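B-type flagellar hook-associated protein 2 (PDB 5FHY) caps the distal end of the growing flagellar filament, promoting flagellin polymerisation at the tip and preventing exported subunits from leaking away. Local coordinates at residues Pro77-Asp82 against Asn96-Glu101; Ala89-Ala94 against Ser115-Ser120. All coordinates share one frame; numbering follows the deposited sequence.

Contact 1: Pro77-Asp82 against Asn96-Glu101; sequences PAITVD and NQAGKE
Pro77 and Ala98 bring the two backbones closest together, their CA atoms 6.1 Å apart, where the strand ending near Val81 passes the weakly bonded end of helix 88-98. No hydrogen bond joins the segments; packing alone makes the contact. Ile79 sets its CD1 against the methyl CB of Ala98 at 3.7 Å, with CG1 of the same isoleucine slightly farther off. Its CG1 branch lies anti to the carbonyl carbon (chi1 -65°) and the chain runs on extended, which carries CD1 to the helix end. Beside this apolar pair, CD of Pro77 lies 3.4 Å from Ala98 O and 3.2 Å from Glu101 OE2. The Glu101 side chain comes from the direction opposite to the proline and bends at chi2 (-87°), so its carboxylate reaches the ring. Ile79 also packs on Met91, Ala94 and Ile95 and is hydrogen-bonded through its backbone to Leu67. The arrangement is that of a helix C-terminus lying over a strand of a small antiparallel sheet, here strands 74-81, 65-71 and 130-136, with 74-81 outermost within this chain; both segments belong to the flagellin hook IN motif.

Contact 2: Ala89-Ala94 against Ser115-Ser120; sequences AGMRDA and SRLVLS
Leu117 reaches from its strand to the flank of helix 88-98, where its two methyl groups divide the contact between Met91 and Arg92. The apolar part is the approach of Leu117 CD1 to Met91 CB, at 3.8 Å. Met91 offers only the root of its side chain here: the chain folds at chi2 (-41°) and again at chi3, turning its sulfur and terminal methyl away from the strand. The other leucine branch meets the start of Arg92, with CD2 lying 4.0 Å from Arg92 N and 4.3 Å from Arg92 CB. A chi1 of -73° places Leu117 CG anti to the carbonyl carbon, and the fork beyond it spans the two consecutive helical residues. No hydrogen bond crosses between the segments.

The charged interactions of Arg92 lie along the helix and with a second subunit. Arg92 NH1 stands 3.1 Å from Asp93 OD1, but this oxygen lies well out of the guanidinium plane, so the attraction is one of charge without a directed N-H. Arg92 NE forms a salt bridge to Asp194 of a second subunit, so the residue whose root meets Leu117 also links two subunits.

Leu117 pairs through its backbone with Leu51 and also packs on that side chain. Strand 114-121 lies between strands 104-111 and 48-50 in its antiparallel sheet, while on the helix Met91 and Ala94 touch strand 74-81.

How the contacts relate
Both contacts use helix 88-98, but they join it to different sheets: contact 1 to strand 74-81, outermost in its sheet within this chain, and contact 2 to the inner strand 114-121. Their centres are 11 Å apart, and their segments alternate along the chain. Met91 connects them directly, with its CE 3.5 Å from Val81 CG2, while its CB serves contact 2. Contact 2 is buried and its interface apolar; contact 1 is only partly buried, grading from the buried Ile79 to exposed Pro77 and Glu101, where oxygens join the packing. Together they pack one helix against strands of two different antiparallel sheets, all four segments lying within the flagellin hook IN motif.

Contact 1: Pro77-Asp82 against Asn96-Glu101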
loop_
_atom_site.group_PDB
_atom_site.type_symbol
_atom_site.label_atom_id
_atom_site.label_comp_id
_atom_site.label_asym_id
_atom_site.label_seq_id
_atom_site.Cartn_x
_atom_site.Cartn_y
_atom_site.Cartn_z
ATOM N N PRO B 77 54.837 -14.440 37.213
ATOM C CA PRO B 77 56.246 -14.719 36.919
ATOM C C PRO B 77 57.132 -13.540 37.300
ATOM O O PRO B 77 56.746 -12.397 37.050
ATOM C CB PRO B 77 56.254 -14.942 35.408
ATOM C CG PRO B 77 54.902 -15.479 35.113
ATOM C CD PRO B 77 53.958 -14.831 36.094
ATOM N N ALA B 78 58.279 -13.808 37.917
ATOM C CA ALA B 78 59.211 -12.741 38.250
ATOM C C ALA B 78 59.661 -12.046 36.973
ATOM O O ALA B 78 60.095 -12.696 36.022
ATOM C CB ALA B 78 60.403 -13.292 39.012
ATOM N N ILE B 79 59.559 -10.722 36.955
ATOM C CA ILE B 79 59.966 -9.955 35.788
ATOM C C ILE B 79 61.367 -9.397 35.970
ATOM O O ILE B 79 61.620 -8.621 36.890
ATOM C CB ILE B 79 58.997 -8.787 35.498
ATOM C CG1 ILE B 79 57.611 -9.310 35.119
ATOM C CG2 ILE B 79 59.548 -7.900 34.390
ATOM C CD1 ILE B 79 56.655 -8.219 34.704
ATOM N N THR B 80 62.268 -9.775 35.071
ATOM C CA THR B 80 63.625 -9.256 35.096
ATOM C C THR B 80 63.704 -8.011 34.228
ATOM O O THR B 80 63.339 -8.035 33.053
ATOM C CB THR B 80 64.656 -10.292 34.598
ATOM O OG1 THR B 80 64.669 -11.421 35.480
ATOM C CG2 THR B 80 66.054 -9.682 34.546
ATOM N N VAL B 81 64.170 -6.918 34.818
ATOM C CA VAL B 81 64.282 -5.667 34.093
ATOM C C VAL B 81 65.713 -5.573 33.594
ATOM O O VAL B 81 66.653 -5.580 34.384
ATOM C CB VAL B 81 63.948 -4.444 34.967
ATOM C CG1 VAL B 81 64.066 -3.161 34.151
ATOM C CG2 VAL B 81 62.559 -4.581 35.562
ATOM N N ASP B 82 65.872 -5.494 32.280
ATOM C CA ASP B 82 67.192 -5.383 31.671
ATOM C C ASP B 82 67.203 -4.251 30.654
ATOM O O ASP B 82 66.328 -3.390 30.674
ATOM C CB ASP B 82 67.597 -6.710 31.015
ATOM C CG ASP B 82 66.525 -7.265 30.087
ATOM O OD1 ASP B 82 65.968 -6.499 29.273
ATOM O OD2 ASP B 82 66.248 -8.481 30.167
ATOM N N ASN B 96 51.785 -7.052 30.567
ATOM C CA ASN B 96 50.640 -7.477 29.768
ATOM C C ASN B 96 50.741 -8.951 29.400
ATOM O O ASN B 96 49.727 -9.633 29.245
ATOM C CB ASN B 96 50.534 -6.642 28.489
ATOM C CG ASN B 96 49.964 -5.261 28.733
ATOM O OD1 ASN B 96 49.125 -5.064 29.612
ATOM N ND2 ASN B 96 50.421 -4.291 27.951
ATOM N N GLN B 97 51.971 -9.430 29.241
ATOM C CA GLN B 97 52.209 -10.832 28.909
ATOM C C GLN B 97 52.689 -11.629 30.123
ATOM O O GLN B 97 52.721 -12.858 30.092
ATOM C CB GLN B 97 53.182 -10.959 27.734
ATOM C CG GLN B 97 52.659 -10.259 26.480
ATOM C CD GLN B 97 53.197 -10.848 25.188
ATOM O OE1 GLN B 97 53.164 -12.063 24.985
ATOM N NE2 GLN B 97 53.668 -9.986 24.295
ATOM N N ALA B 98 53.109 -10.931 31.173
ATOM C CA ALA B 98 53.457 -11.596 32.427
ATOM C C ALA B 98 52.207 -11.805 33.273
ATOM O O ALA B 98 52.261 -12.417 34.339
ATOM C CB ALA B 98 54.489 -10.792 33.205
ATOM N N GLY B 99 51.083 -11.275 32.797
ATOM C CA GLY B 99 49.855 -11.288 33.569
ATOM C C GLY B 99 48.612 -11.785 32.850
ATOM O O GLY B 99 47.501 -11.594 33.342
ATOM N N LYS B 100 48.781 -12.404 31.686
ATOM C CA LYS B 100 47.638 -12.901 30.916
ATOM C C LYS B 100 46.873 -13.957 31.695
ATOM O O LYS B 100 45.679 -14.165 31.490
ATOM C CB LYS B 100 48.094 -13.499 29.589
ATOM C CG LYS B 100 49.388 -12.943 29.079
ATOM C CD LYS B 100 50.222 -14.031 28.437
ATOM C CE LYS B 100 50.553 -15.121 29.449
ATOM N NZ LYS B 100 51.182 -14.536 30.671
ATOM N N GLU B 101 47.596 -14.635 32.576
ATOM C CA GLU B 101 47.075 -15.757 33.337
ATOM C C GLU B 101 46.080 -15.332 34.413
ATOM O O GLU B 101 44.990 -15.891 34.525
ATOM C CB GLU B 101 48.238 -16.508 33.986
ATOM C CG GLU B 101 49.274 -15.593 34.658
ATOM C CD GLU B 101 50.366 -15.100 33.720
ATOM O OE1 GLU B 101 50.031 -14.543 32.652
ATOM O OE2 GLU B 101 51.557 -15.263 34.055
#

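Contact 2: Ala89-Ala94 against Ser115-Ser120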
loop_
_atom_site.group_PDB
_atom_site.type_symbol
_atom_site.label_atom_id
_atom_site.label_comp_id
_atom_site.label_asym_id
_atom_site.label_seq_id
_atom_site.Cartn_x
_atom_site.Cartn_y
_atom_site.Cartn_z
ATOM N N ALA B 89 57.036 1.762 28.620
ATOM C CA ALA B 89 56.377 0.951 27.600
ATOM C C ALA B 89 56.932 -0.468 27.604
ATOM O O ALA B 89 56.257 -1.417 27.202
ATOM C CB ALA B 89 56.549 1.582 26.230
ATOM N N GLY B 90 58.175 -0.593 28.059
ATOM C CA GLY B 90 58.840 -1.877 28.166
ATOM C C GLY B 90 58.243 -2.683 29.304
ATOM O O GLY B 90 58.074 -3.898 29.201
ATOM N N MET B 91 57.927 -2.004 30.403
ATOM C CA MET B 91 57.283 -2.661 31.531
ATOM C C MET B 91 55.832 -2.990 31.198
ATOM O O MET B 91 55.319 -4.027 31.606
ATOM C CB MET B 91 57.360 -1.795 32.792
ATOM C CG MET B 91 58.772 -1.365 33.183
ATOM S SD MET B 91 60.006 -2.669 32.997
ATOM C CE MET B 91 59.396 -3.882 34.149
ATOM N N ARG B 92 55.172 -2.090 30.473
ATOM C CA ARG B 92 53.800 -2.312 30.017
ATOM C C ARG B 92 53.673 -3.605 29.210
ATOM O O ARG B 92 52.784 -4.418 29.463
ATOM C CB ARG B 92 53.314 -1.131 29.172
ATOM C CG ARG B 92 52.199 -1.490 28.199
ATOM C CD ARG B 92 51.678 -0.278 27.442
ATOM N NE ARG B 92 52.699 0.356 26.612
ATOM C CZ ARG B 92 52.936 0.029 25.346
ATOM N NH1 ARG B 92 52.247 -0.945 24.770
ATOM N NH2 ARG B 92 53.878 0.659 24.664
ATOM N N ASP B 93 54.575 -3.793 28.249
ATOM C CA ASP B 93 54.541 -4.970 27.388
ATOM C C ASP B 93 54.794 -6.245 28.183
ATOM O O ASP B 93 54.183 -7.279 27.921
ATOM C CB ASP B 93 55.574 -4.851 26.263
ATOM C CG ASP B 93 55.254 -3.733 25.292
ATOM O OD1 ASP B 93 54.065 -3.375 25.165
ATOM O OD2 ASP B 93 56.192 -3.218 24.647
ATOM N N ALA B 94 55.701 -6.165 29.154
ATOM C CA ALA B 94 56.070 -7.330 29.948
ATOM C C ALA B 94 54.898 -7.768 30.808
ATOM O O ALA B 94 54.479 -8.923 30.765
ATOM C CB ALA B 94 57.279 -7.029 30.816
ATOM N N SER B 115 54.389 10.365 33.162
ATOM C CA SER B 115 53.724 9.136 32.752
ATOM C C SER B 115 53.898 8.094 33.854
ATOM O O SER B 115 54.898 8.101 34.565
ATOM C CB SER B 115 54.282 8.620 31.423
ATOM O OG SER B 115 54.057 9.540 30.371
ATOM N N ARG B 116 52.923 7.208 34.003
ATOM C CA ARG B 116 52.967 6.209 35.066
ATOM C C ARG B 116 52.319 4.914 34.611
ATOM O O ARG B 116 51.530 4.900 33.666
ATOM C CB ARG B 116 52.261 6.727 36.321
ATOM C CG ARG B 116 50.737 6.689 36.246
ATOM C CD ARG B 116 50.120 7.267 37.510
ATOM N NE ARG B 116 50.260 8.719 37.531
ATOM C CZ ARG B 116 50.269 9.459 38.632
ATOM N NH1 ARG B 116 50.150 8.887 39.823
ATOM N NH2 ARG B 116 50.404 10.774 38.538
ATOM N N LEU B 117 52.644 3.822 35.292
ATOM C CA LEU B 117 52.042 2.540 34.957
ATOM C C LEU B 117 50.718 2.388 35.689
ATOM O O LEU B 117 50.625 2.675 36.880
ATOM C CB LEU B 117 52.984 1.388 35.307
ATOM C CG LEU B 117 54.206 1.209 34.405
ATOM C CD1 LEU B 117 55.275 0.376 35.099
ATOM C CD2 LEU B 117 53.808 0.592 33.073
ATOM N N VAL B 118 49.694 1.944 34.967
ATOM C CA VAL B 118 48.380 1.726 35.557
ATOM C C VAL B 118 48.020 0.258 35.370
ATOM O O VAL B 118 47.930 -0.233 34.243
ATOM C CB VAL B 118 47.302 2.639 34.923
ATOM C CG1 VAL B 118 45.910 2.269 35.436
ATOM C CG2 VAL B 118 47.608 4.104 35.214
ATOM N N LEU B 119 47.831 -0.445 36.480
ATOM C CA LEU B 119 47.624 -1.885 36.436
ATOM C C LEU B 119 46.222 -2.263 36.903
ATOM O O LEU B 119 45.703 -1.698 37.865
ATOM C CB LEU B 119 48.687 -2.596 37.280
ATOM C CG LEU B 119 50.137 -2.594 36.774
ATOM C CD1 LEU B 119 50.829 -1.248 36.997
ATOM C CD2 LEU B 119 50.921 -3.707 37.445
ATOM N N SER B 120 45.605 -3.206 36.197
ATOM C CA SER B 120 44.248 -3.642 36.516
ATOM C C SER B 120 44.159 -5.154 36.685
ATOM O O SER B 120 44.860 -5.907 36.012
ATOM C CB SER B 120 43.264 -3.199 35.429
ATOM O OG SER B 120 43.174 -1.789 35.350
#